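PDB 6G7N: extracellular solute-binding protein, family 1, which binds ferric iron and probably hands it to an ABC transporter for iron uptake in the marine diazotroph Trichodesmium erythraeum. Local coordinates for residues Ser78-Lys83 with Phe251-Val256; Lys83-Leu88 with Tyr271-Gly276; Arg103-Asn108 with Gly189-Ala194; Ser118-Leu123 with Phe220-Asn225. One frame throughout, in Å; residues are numbered along the deposited sequence.

Interaction 1 (Ser78-Lys83 with Phe251-Val256)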
# COMPACT_ATOMS: atom_id res chain seq x y z
N SER A 78 -3.71 -23.64 4.46
CA SER A 78 -4.91 -23.36 5.23
C SER A 78 -4.71 -22.12 6.12
O SER A 78 -5.62 -21.32 6.27
CB SER A 78 -5.29 -24.56 6.08
OG SER A 78 -6.35 -24.32 6.96
N THR A 79 -3.54 -22.03 6.75
CA THR A 79 -3.26 -20.90 7.60
C THR A 79 -3.29 -19.57 6.84
O THR A 79 -3.95 -18.61 7.25
CB THR A 79 -1.92 -21.10 8.33
OG1 THR A 79 -2.06 -22.23 9.20
CG2 THR A 79 -1.48 -19.92 9.12
N LEU A 80 -2.59 -19.50 5.72
CA LEU A 80 -2.60 -18.25 4.95
C LEU A 80 -4.00 -17.91 4.45
O LEU A 80 -4.43 -16.76 4.52
CB LEU A 80 -1.65 -18.31 3.75
CG LEU A 80 -0.17 -18.47 4.07
CD1 LEU A 80 0.66 -18.49 2.81
CD2 LEU A 80 0.35 -17.41 5.01
N ASN A 81 -4.71 -18.91 3.92
CA ASN A 81 -5.98 -18.61 3.32
C ASN A 81 -7.03 -18.24 4.35
O ASN A 81 -7.88 -17.37 4.11
CB ASN A 81 -6.47 -19.72 2.43
CG ASN A 81 -5.59 -19.96 1.22
OD1 ASN A 81 -4.82 -19.09 0.78
ND2 ASN A 81 -5.72 -21.16 0.66
N ASN A 82 -7.03 -18.93 5.49
CA ASN A 82 -8.01 -18.62 6.52
C ASN A 82 -7.73 -17.25 7.18
O ASN A 82 -8.67 -16.50 7.44
CB ASN A 82 -8.07 -19.72 7.58
CG ASN A 82 -9.13 -19.42 8.60
OD1 ASN A 82 -10.29 -19.13 8.27
ND2 ASN A 82 -8.70 -19.37 9.90
N LYS A 83 -6.48 -16.97 7.46
CA LYS A 83 -6.14 -15.77 8.20
C LYS A 83 -6.04 -14.50 7.34
O LYS A 83 -6.24 -13.40 7.88
CB LYS A 83 -4.83 -15.96 8.98
CG LYS A 83 -4.92 -17.03 10.07
CD LYS A 83 -5.89 -16.67 11.19
CE LYS A 83 -5.89 -17.71 12.28
NZ LYS A 83 -6.80 -17.34 13.39
N PHE A 251 7.82 -19.21 7.10
CA PHE A 251 7.94 -17.78 7.35
C PHE A 251 6.65 -17.04 7.02
O PHE A 251 6.19 -16.24 7.87
CB PHE A 251 9.12 -17.21 6.55
CG PHE A 251 9.40 -15.77 6.87
CD1 PHE A 251 9.92 -15.40 8.10
CD2 PHE A 251 9.13 -14.77 5.95
CE1 PHE A 251 10.17 -14.08 8.42
CE2 PHE A 251 9.39 -13.44 6.25
CZ PHE A 251 9.91 -13.09 7.48
N LEU A 252 6.06 -17.30 5.86
CA LEU A 252 4.79 -16.64 5.55
C LEU A 252 3.72 -16.96 6.58
O LEU A 252 2.95 -16.09 7.01
CB LEU A 252 4.30 -17.00 4.15
CG LEU A 252 5.22 -16.64 2.98
CD1 LEU A 252 4.46 -16.84 1.70
CD2 LEU A 252 5.77 -15.20 3.09
N GLU A 253 3.65 -18.23 7.00
CA GLU A 253 2.65 -18.61 8.00
C GLU A 253 2.92 -17.91 9.33
O GLU A 253 1.99 -17.47 10.01
CB GLU A 253 2.60 -20.11 8.16
CG GLU A 253 2.01 -20.79 6.94
CD GLU A 253 1.94 -22.31 7.01
OE1 GLU A 253 2.71 -22.93 7.77
OE2 GLU A 253 1.16 -22.90 6.23
N TYR A 254 4.19 -17.80 9.73
CA TYR A 254 4.52 -17.08 10.94
C TYR A 254 4.04 -15.63 10.89
O TYR A 254 3.56 -15.09 11.89
CB TYR A 254 6.04 -17.17 11.18
CG TYR A 254 6.50 -16.19 12.21
CD1 TYR A 254 6.22 -16.36 13.56
CD2 TYR A 254 7.13 -15.00 11.82
CE1 TYR A 254 6.60 -15.38 14.49
CE2 TYR A 254 7.48 -14.04 12.73
CZ TYR A 254 7.21 -14.22 14.05
OH TYR A 254 7.52 -13.20 14.94
N LEU A 255 4.13 -15.00 9.72
CA LEU A 255 3.73 -13.60 9.59
C LEU A 255 2.27 -13.32 9.88
O LEU A 255 1.93 -12.16 10.17
CB LEU A 255 4.10 -13.04 8.22
CG LEU A 255 5.60 -12.85 7.94
CD1 LEU A 255 5.75 -12.37 6.50
CD2 LEU A 255 6.23 -11.88 8.89
N VAL A 256 1.40 -14.33 9.79
CA VAL A 256 -0.01 -14.12 10.12
C VAL A 256 -0.33 -14.38 11.58
O VAL A 256 -1.48 -14.19 11.99
CB VAL A 256 -0.99 -14.86 9.19
CG1 VAL A 256 -0.73 -14.47 7.74
CG2 VAL A 256 -0.95 -16.36 9.36
O HOH W 1 -1.60 -24.31 7.17

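Interaction 2 (Lys83-Leu88 with Tyr271-Gly276)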
# COMPACT_ATOMS: atom_id res chain seq x y z
N LYS A 83 -6.48 -16.97 7.46
CA LYS A 83 -6.14 -15.77 8.20
C LYS A 83 -6.04 -14.50 7.34
O LYS A 83 -6.24 -13.40 7.88
CB LYS A 83 -4.83 -15.96 8.98
CG LYS A 83 -4.92 -17.03 10.07
CD LYS A 83 -5.89 -16.67 11.19
CE LYS A 83 -5.89 -17.71 12.28
NZ LYS A 83 -6.80 -17.34 13.39
N ILE A 84 -5.69 -14.62 6.06
CA ILE A 84 -5.58 -13.45 5.19
C ILE A 84 -6.88 -13.30 4.43
O ILE A 84 -7.31 -14.22 3.72
CB ILE A 84 -4.38 -13.54 4.25
CG1 ILE A 84 -3.09 -13.72 5.03
CG2 ILE A 84 -4.33 -12.33 3.36
CD1 ILE A 84 -1.85 -13.94 4.21
N PRO A 85 -7.56 -12.13 4.55
CA PRO A 85 -8.78 -11.94 3.79
C PRO A 85 -8.57 -12.20 2.30
O PRO A 85 -7.54 -11.81 1.74
CB PRO A 85 -9.10 -10.44 4.04
CG PRO A 85 -8.44 -10.12 5.34
CD PRO A 85 -7.19 -10.95 5.35
N ALA A 86 -9.57 -12.81 1.65
CA ALA A 86 -9.43 -13.18 0.25
C ALA A 86 -9.08 -12.01 -0.66
O ALA A 86 -8.34 -12.18 -1.62
CB ALA A 86 -10.71 -13.85 -0.24
N ASN A 87 -9.62 -10.83 -0.36
CA ASN A 87 -9.36 -9.65 -1.18
C ASN A 87 -7.92 -9.17 -1.11
O ASN A 87 -7.52 -8.36 -1.95
CB ASN A 87 -10.34 -8.52 -0.84
CG ASN A 87 -10.27 -8.09 0.60
OD1 ASN A 87 -10.56 -8.90 1.50
ND2 ASN A 87 -9.88 -6.84 0.86
N LEU A 88 -7.16 -9.60 -0.09
CA LEU A 88 -5.81 -9.15 0.15
C LEU A 88 -4.76 -10.21 -0.24
O LEU A 88 -3.60 -10.08 0.15
CB LEU A 88 -5.63 -8.73 1.61
CG LEU A 88 -6.60 -7.65 2.10
CD1 LEU A 88 -6.30 -7.29 3.55
CD2 LEU A 88 -6.56 -6.39 1.23
N TYR A 271 -2.18 -1.19 9.16
CA TYR A 271 -3.17 -2.04 9.81
C TYR A 271 -2.78 -3.50 9.63
O TYR A 271 -2.25 -3.89 8.59
CB TYR A 271 -4.55 -1.82 9.18
CG TYR A 271 -5.09 -0.41 9.31
CD1 TYR A 271 -5.83 -0.05 10.43
CD2 TYR A 271 -4.86 0.56 8.35
CE1 TYR A 271 -6.31 1.25 10.59
CE2 TYR A 271 -5.35 1.88 8.50
CZ TYR A 271 -6.06 2.21 9.62
OH TYR A 271 -6.52 3.52 9.75
N PRO A 272 -3.12 -4.36 10.60
CA PRO A 272 -3.00 -5.80 10.37
C PRO A 272 -3.94 -6.25 9.29
O PRO A 272 -4.96 -5.61 9.03
CB PRO A 272 -3.44 -6.43 11.71
CG PRO A 272 -3.38 -5.30 12.68
CD PRO A 272 -3.72 -4.08 11.91
N VAL A 273 -3.63 -7.38 8.63
CA VAL A 273 -4.60 -8.03 7.76
C VAL A 273 -5.48 -9.05 8.50
O VAL A 273 -6.57 -9.36 8.02
CB VAL A 273 -3.97 -8.69 6.51
CG1 VAL A 273 -3.19 -7.68 5.71
CG2 VAL A 273 -3.13 -9.90 6.87
N VAL A 274 -5.00 -9.56 9.65
CA VAL A 274 -5.69 -10.65 10.33
C VAL A 274 -6.75 -10.12 11.27
O VAL A 274 -6.49 -9.27 12.12
CB VAL A 274 -4.68 -11.55 11.04
CG1 VAL A 274 -5.39 -12.64 11.84
CG2 VAL A 274 -3.69 -12.17 10.07
N ALA A 275 -7.95 -10.67 11.12
CA ALA A 275 -9.07 -10.29 11.97
C ALA A 275 -8.73 -10.52 13.45
O ALA A 275 -8.15 -11.55 13.81
CB ALA A 275 -10.32 -11.09 11.60
N GLY A 276 -9.09 -9.56 14.28
CA GLY A 276 -8.94 -9.70 15.72
C GLY A 276 -7.62 -9.20 16.27
O GLY A 276 -7.48 -9.02 17.49
O HOH W 2 -8.48 -12.87 9.33

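Interaction 3 (Arg103-Asn108 with Gly189-Ala194)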
# COMPACT_ATOMS: atom_id res chain seq x y z
N ARG A 103 -5.59 4.42 0.92
CA ARG A 103 -5.29 5.66 0.22
C ARG A 103 -6.49 6.59 0.45
O ARG A 103 -7.59 6.32 -0.01
CB ARG A 103 -4.94 5.44 -1.25
CG ARG A 103 -4.26 6.65 -1.90
CD ARG A 103 -3.31 6.25 -3.01
NE ARG A 103 -2.46 7.34 -3.49
CZ ARG A 103 -1.40 7.80 -2.82
NH1 ARG A 103 -1.03 7.30 -1.65
NH2 ARG A 103 -0.67 8.80 -3.35
N VAL A 104 -6.24 7.63 1.24
CA VAL A 104 -7.28 8.43 1.87
C VAL A 104 -7.21 9.88 1.44
O VAL A 104 -6.21 10.33 0.87
CB VAL A 104 -7.21 8.30 3.40
CG1 VAL A 104 -7.40 6.84 3.79
CG2 VAL A 104 -5.90 8.88 3.93
N ILE A 105 -8.28 10.62 1.79
CA ILE A 105 -8.28 12.07 1.60
C ILE A 105 -7.73 12.71 2.86
O ILE A 105 -8.28 12.55 3.97
CB ILE A 105 -9.68 12.61 1.28
CG1 ILE A 105 -10.20 12.04 -0.04
CG2 ILE A 105 -9.65 14.14 1.20
CD1 ILE A 105 -11.69 12.26 -0.27
N MET A 106 -6.62 13.42 2.71
CA MET A 106 -6.02 14.24 3.77
C MET A 106 -6.60 15.64 3.61
O MET A 106 -6.62 16.18 2.49
CB MET A 106 -4.51 14.29 3.62
CG MET A 106 -3.83 12.92 3.65
SD MET A 106 -3.96 12.15 5.29
CE MET A 106 -3.06 10.61 4.99
N TYR A 107 -7.12 16.23 4.70
CA TYR A 107 -7.79 17.52 4.58
C TYR A 107 -7.31 18.51 5.63
O TYR A 107 -6.96 18.16 6.75
CB TYR A 107 -9.31 17.39 4.65
CG TYR A 107 -9.87 16.82 5.93
CD1 TYR A 107 -9.99 15.45 6.13
CD2 TYR A 107 -10.30 17.67 6.97
CE1 TYR A 107 -10.49 14.93 7.31
CE2 TYR A 107 -10.79 17.14 8.16
CZ TYR A 107 -10.89 15.77 8.33
OH TYR A 107 -11.38 15.24 9.50
N ASN A 108 -7.25 19.78 5.23
CA ASN A 108 -6.89 20.85 6.16
C ASN A 108 -8.08 21.08 7.09
O ASN A 108 -9.16 21.46 6.65
CB ASN A 108 -6.55 22.11 5.38
CG ASN A 108 -6.14 23.24 6.29
OD1 ASN A 108 -6.97 23.84 6.94
ND2 ASN A 108 -4.84 23.49 6.35
N GLY A 189 -2.69 23.36 -0.70
CA GLY A 189 -3.93 22.72 -1.08
C GLY A 189 -4.84 22.66 0.12
O GLY A 189 -4.36 22.77 1.28
N ASP A 190 -6.14 22.44 -0.11
CA ASP A 190 -7.06 22.15 1.00
C ASP A 190 -7.20 20.65 1.24
O ASP A 190 -7.54 20.26 2.36
CB ASP A 190 -8.43 22.80 0.78
CG ASP A 190 -8.42 24.32 0.91
OD1 ASP A 190 -7.43 24.90 1.42
OD2 ASP A 190 -9.42 24.90 0.48
N ILE A 191 -7.03 19.84 0.20
CA ILE A 191 -7.13 18.39 0.32
C ILE A 191 -6.03 17.76 -0.52
O ILE A 191 -5.49 18.36 -1.45
CB ILE A 191 -8.53 17.85 -0.07
CG1 ILE A 191 -8.83 18.11 -1.53
CG2 ILE A 191 -9.61 18.38 0.85
CD1 ILE A 191 -10.10 17.42 -2.00
N GLY A 192 -5.71 16.52 -0.19
CA GLY A 192 -4.78 15.73 -0.98
C GLY A 192 -5.05 14.27 -0.81
O GLY A 192 -5.88 13.90 0.01
N LEU A 193 -4.39 13.45 -1.63
CA LEU A 193 -4.45 11.99 -1.45
C LEU A 193 -3.10 11.50 -0.96
O LEU A 193 -2.06 11.93 -1.46
CB LEU A 193 -4.83 11.26 -2.74
CG LEU A 193 -6.21 11.50 -3.31
CD1 LEU A 193 -6.57 10.63 -4.52
CD2 LEU A 193 -7.32 11.27 -2.30
N ALA A 194 -3.13 10.61 0.02
CA ALA A 194 -1.90 10.00 0.56
C ALA A 194 -2.28 8.73 1.28
O ALA A 194 -3.44 8.52 1.62
CB ALA A 194 -1.17 10.96 1.49

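Interaction 4 (Ser118-Leu123 with Phe220-Asn225)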
# COMPACT_ATOMS: atom_id res chain seq x y z
N SER A 118 -16.82 12.95 0.62
CA SER A 118 -17.66 11.77 0.42
C SER A 118 -16.89 10.66 -0.27
O SER A 118 -16.53 9.65 0.37
CB SER A 118 -18.94 12.15 -0.35
OG SER A 118 -18.66 12.79 -1.57
N THR A 119 -16.65 10.83 -1.57
CA THR A 119 -16.11 9.78 -2.41
C THR A 119 -14.87 10.25 -3.17
O THR A 119 -14.61 11.44 -3.33
CB THR A 119 -17.15 9.33 -3.45
OG1 THR A 119 -17.43 10.46 -4.26
CG2 THR A 119 -18.44 8.83 -2.77
N TYR A 120 -14.13 9.28 -3.74
CA TYR A 120 -13.09 9.60 -4.69
C TYR A 120 -13.69 10.32 -5.90
O TYR A 120 -13.11 11.26 -6.45
CB TYR A 120 -12.35 8.34 -5.19
CG TYR A 120 -11.66 7.55 -4.08
CD1 TYR A 120 -10.52 8.02 -3.46
CD2 TYR A 120 -12.19 6.34 -3.65
CE1 TYR A 120 -9.89 7.30 -2.44
CE2 TYR A 120 -11.60 5.63 -2.63
CZ TYR A 120 -10.46 6.11 -2.01
OH TYR A 120 -9.92 5.39 -0.96
N GLU A 121 -14.87 9.88 -6.35
CA GLU A 121 -15.51 10.42 -7.53
C GLU A 121 -15.79 11.90 -7.38
O GLU A 121 -15.64 12.67 -8.34
CB GLU A 121 -16.80 9.63 -7.84
CG GLU A 121 -16.52 8.21 -8.38
CD GLU A 121 -16.10 7.14 -7.35
OE1 GLU A 121 -16.16 7.37 -6.13
OE2 GLU A 121 -15.70 6.06 -7.84
N ASP A 122 -16.19 12.32 -6.19
CA ASP A 122 -16.53 13.72 -5.91
C ASP A 122 -15.35 14.65 -6.08
O ASP A 122 -15.52 15.87 -6.27
CB ASP A 122 -17.09 13.81 -4.47
CG ASP A 122 -17.20 15.23 -3.94
OD1 ASP A 122 -18.24 15.80 -4.19
OD2 ASP A 122 -16.34 15.74 -3.15
N LEU A 123 -14.12 14.12 -6.04
CA LEU A 123 -12.93 14.96 -6.18
C LEU A 123 -12.76 15.57 -7.57
O LEU A 123 -11.95 16.48 -7.73
CB LEU A 123 -11.67 14.18 -5.80
CG LEU A 123 -11.73 13.61 -4.38
CD1 LEU A 123 -10.46 12.83 -4.10
CD2 LEU A 123 -11.93 14.75 -3.37
N PHE A 220 -9.73 11.26 6.03
CA PHE A 220 -11.09 10.89 5.68
C PHE A 220 -11.05 9.62 4.82
O PHE A 220 -10.39 9.60 3.78
CB PHE A 220 -11.78 12.03 4.93
CG PHE A 220 -13.23 11.81 4.63
CD1 PHE A 220 -14.21 12.15 5.55
CD2 PHE A 220 -13.61 11.21 3.44
CE1 PHE A 220 -15.55 11.96 5.26
CE2 PHE A 220 -14.95 11.00 3.16
CZ PHE A 220 -15.91 11.37 4.07
N PHE A 221 -11.80 8.60 5.24
CA PHE A 221 -11.87 7.32 4.53
C PHE A 221 -13.02 7.40 3.52
O PHE A 221 -14.18 7.44 3.93
CB PHE A 221 -12.12 6.19 5.54
CG PHE A 221 -11.02 6.07 6.57
CD1 PHE A 221 -9.77 5.60 6.23
CD2 PHE A 221 -11.23 6.44 7.89
CE1 PHE A 221 -8.74 5.47 7.13
CE2 PHE A 221 -10.20 6.33 8.82
CZ PHE A 221 -8.95 5.84 8.44
N PRO A 222 -12.74 7.43 2.20
CA PRO A 222 -13.81 7.72 1.28
C PRO A 222 -14.71 6.52 0.97
O PRO A 222 -14.37 5.36 1.22
CB PRO A 222 -13.06 8.17 0.00
CG PRO A 222 -11.70 8.55 0.47
CD PRO A 222 -11.43 7.54 1.54
N ASN A 223 -15.88 6.86 0.41
CA ASN A 223 -16.83 5.89 -0.13
C ASN A 223 -17.44 4.97 0.95
O ASN A 223 -17.90 3.86 0.65
CB ASN A 223 -16.27 5.06 -1.32
CG ASN A 223 -15.90 5.92 -2.53
OD1 ASN A 223 -15.10 6.84 -2.43
ND2 ASN A 223 -16.50 5.61 -3.71
N GLN A 224 -17.58 5.49 2.17
CA GLN A 224 -18.16 4.72 3.26
C GLN A 224 -19.61 4.36 3.08
O GLN A 224 -20.05 3.37 3.66
CB GLN A 224 -17.98 5.46 4.58
CG GLN A 224 -16.52 5.57 4.98
CD GLN A 224 -15.91 4.21 5.22
OE1 GLN A 224 -16.28 3.52 6.20
NE2 GLN A 224 -15.02 3.77 4.31
N ASN A 225 -20.36 5.18 2.35
CA ASN A 225 -21.76 4.93 2.12
C ASN A 225 -22.00 4.12 0.86
O ASN A 225 -23.14 3.86 0.51
CB ASN A 225 -22.57 6.23 2.12
CG ASN A 225 -22.56 6.90 3.48
OD1 ASN A 225 -22.61 6.22 4.50
ND2 ASN A 225 -22.45 8.20 3.51
O HOH W 3 -17.09 8.24 3.03

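Interaction 1 (Ser78-Lys83 with Phe251-Val256)
Val256 reaches Thr79 and Lys83 with one methyl and Leu80 with the other. Its CG2 meets Thr79 CG2 at 3.6 Å and Lys83 CB at 3.9 Å. Chi1 of -55° places CG1 beside the backbone N and anti to the carbonyl carbon, and leaves CG2 between the two, facing Thr79 and Lys83. Val256 CG1 meets the inner part, where Leu80 CD2 lies 4.2 Å away. The same Leu80 CD2 rests on the last turn of helix 245-255, 3.5 Å from Leu252 O and 4.1 Å from Leu252 CB. Helices 78-83 and 245-255 thus pack side by side, their inner side chains on strand 96-108, in a periplasmic-binding-protein-type fold. The short axes of 78-83 and 251-255 run 32° apart and come within 9.2 Å. On the more exposed side, Thr79 CB faces Glu253 OE2, the two side chains being roughly perpendicular. No direct hydrogen bond joins the two segments. A water instead accepts from Thr79 N at 3.0 Å and donates to Glu253 OE2 at 3.2 Å. That carboxylate oxygen is also bonded to Ser77 OG, just before helix 78-83. Further in, Leu80 packs on Phe96, and Leu252 and Val256 on Phe98.

Interaction 2 (Lys83-Leu88 with Tyr271-Gly276)
Val273 fills the tight side of this contact, with Ile84, Pro85 and Leu88 gathered about it. Its CG1 touches Leu88 CD1 at 3.8 Å, and the two side chains lie alongside, pointing opposite ways. Its CG2 faces Ile84 CG1 at 4.2 Å. The closest approach is of the Pro85 ring to a backbone carbonyl: Pro85 CD lies 3.2 Å from Val273 O, and CG of the same ring is also near that oxygen. Proline has no N-H to offer, so the ring meets the carbonyl only through its carbons. Leu88 is held in this turn by a backbone bond from its N to Pro85 O.

The other side is looser and wetter. Val274 CG2 lies 3.6 Å from Lys83 O, and Val274 CG1 lies 4.1 Å from Lys83 CD. The lysine chain bends at chi2 (-65°), which carries its aliphatic part past the valine. No direct hydrogen bond spans the two segments. One water does so: it donates to Lys83 O at 2.7 Å and accepts from Ala275 N at 2.9 Å. The carbonyl at the end of the helix is thus satisfied through solvent.

Gln261 OE1, from helix 258-266, receives both Val273 N and Val274 N and so probably steadies the chain at these two residues. Ile84 packs inward on Phe96 and Phe98 of strand 96-108. The same strand pairs with Tyr271 through Lys100 and with Leu88 through Gly97, so both segments border one sheet strand next to helix 258-266.

Interaction 3 (Arg103-Asn108 with Gly189-Ala194)
The guanidinium of Arg103 lies against the backbone of Leu193 and Ala194. Leu193 O and Ala194 N sit over one of its faces, the nitrogen 4.2 Å above the plane and toward the rim. Arg103 NH1 comes within 3.5 Å of Ala194 C. Around the group, NH1 makes a salt bridge with Asp177 and NH2 bonds Asn142. CG is anti to the backbone N (chi1 -164°) and the chain stays extended to NE, which carries the charged end over the Leu193-Ala194 backbone. With an alanine here, Asp177 would probably be left without its mate and the backbone of Ala194 would lose its flat cover.

The strands themselves run antiparallel. Val104 N bonds Ala194 O at 3.0 Å in a nearly straight line (174°), and Ala194 N returns to Val104 O. Met106 and Gly192 form the next hydrogen-bonded pair, with Met106 N 2.8 Å from Gly192 O. Asn108 N adds a bond to Asp190 O.

Side chains sort to two faces. Ile105 and Ile191 lie side by side, while Ile105 CG1 meets Leu193 CD2 at 3.7 Å. Tyr107 CB touches Ile191 CG2 on this same face. On the other face Met106 CG touches Ala194 CB at 3.9 Å.

Strand 191-195 leads straight into helix 196-204, which carries the iron ligands Tyr197 and Tyr198. The Arg103 side chain is about 7 Å from the ferric ion and packs on Tyr141, the third tyrosine ligand. The arrangement is a pair of antiparallel strands whose arginine end lies in the second shell of a tyrosine-rich iron site.

Interaction 4 (Ser118-Leu123 with Phe220-Asn225)
Tyr120 and Asn223 meet where two loops cross. Tyr120 CB is 4.2 Å from Asn223 OD1. The ring then passes that oxygen obliquely, with Tyr120 CD2 at 3.2 Å from Asn223 OD1. Further out, Pro222 covers one face: Pro222 CB stands 3.9 Å from the Tyr120 ring centroid, 11° off the normal, a CH-pi contact. Tyr120 CE1 touches Pro222 CG at 3.6 Å. At the tip, OH lies near Pro222 CD and is hydrogen-bonded to Arg103 O and His230 N. A phenylalanine in its place would lose the hydroxyl, and Arg103 O and His230 N would probably be left without this partner.

The asparagine amide grips the other loop at both ends. Asn223 OD1 takes Tyr120 N at 2.9 Å on a lone pair. Asn223 ND2 gives to Glu121 OE1 at 3.0 Å, on the syn side of the carboxylate. Glu121 bends at chi2 (77°), which brings OE1 to the amide, while OE2 holds Arg227 and His153. Asn223 N bonds Ser118 O at 2.9 Å, almost straight (177°). Thr119 OG1 accepts from Asp122 N, an ST motif.

The contact joins the loops after strands 96-108 and 217-220 beside the sheet, which Tyr120 OH reaches at Arg103.

Overall arrangement
From the N terminus, helix 78-83 closes the long loop of interaction 1 on helix 245-255. The chain then enters interaction 2, which shares Lys83 and crosses interaction 1, since both of its segments come later in the chain than their counterparts. The two touch through Val256 with Ile84 and Val274. Interactions 3 and 4 are nested inside both of these loops and cross each other. They join strand 96-108 to strand 191-195, and the loop after strand 96-108 to the loop after strand 217-220. Their centres are 11 Å apart, whereas those of interactions 1 and 3 are about 34 Å apart, on opposite sides of the chain's centre. Interactions 1, 2 and 4 all lie against strand 96-108. Tyr271 packing on Phe221 links interactions 2 and 4.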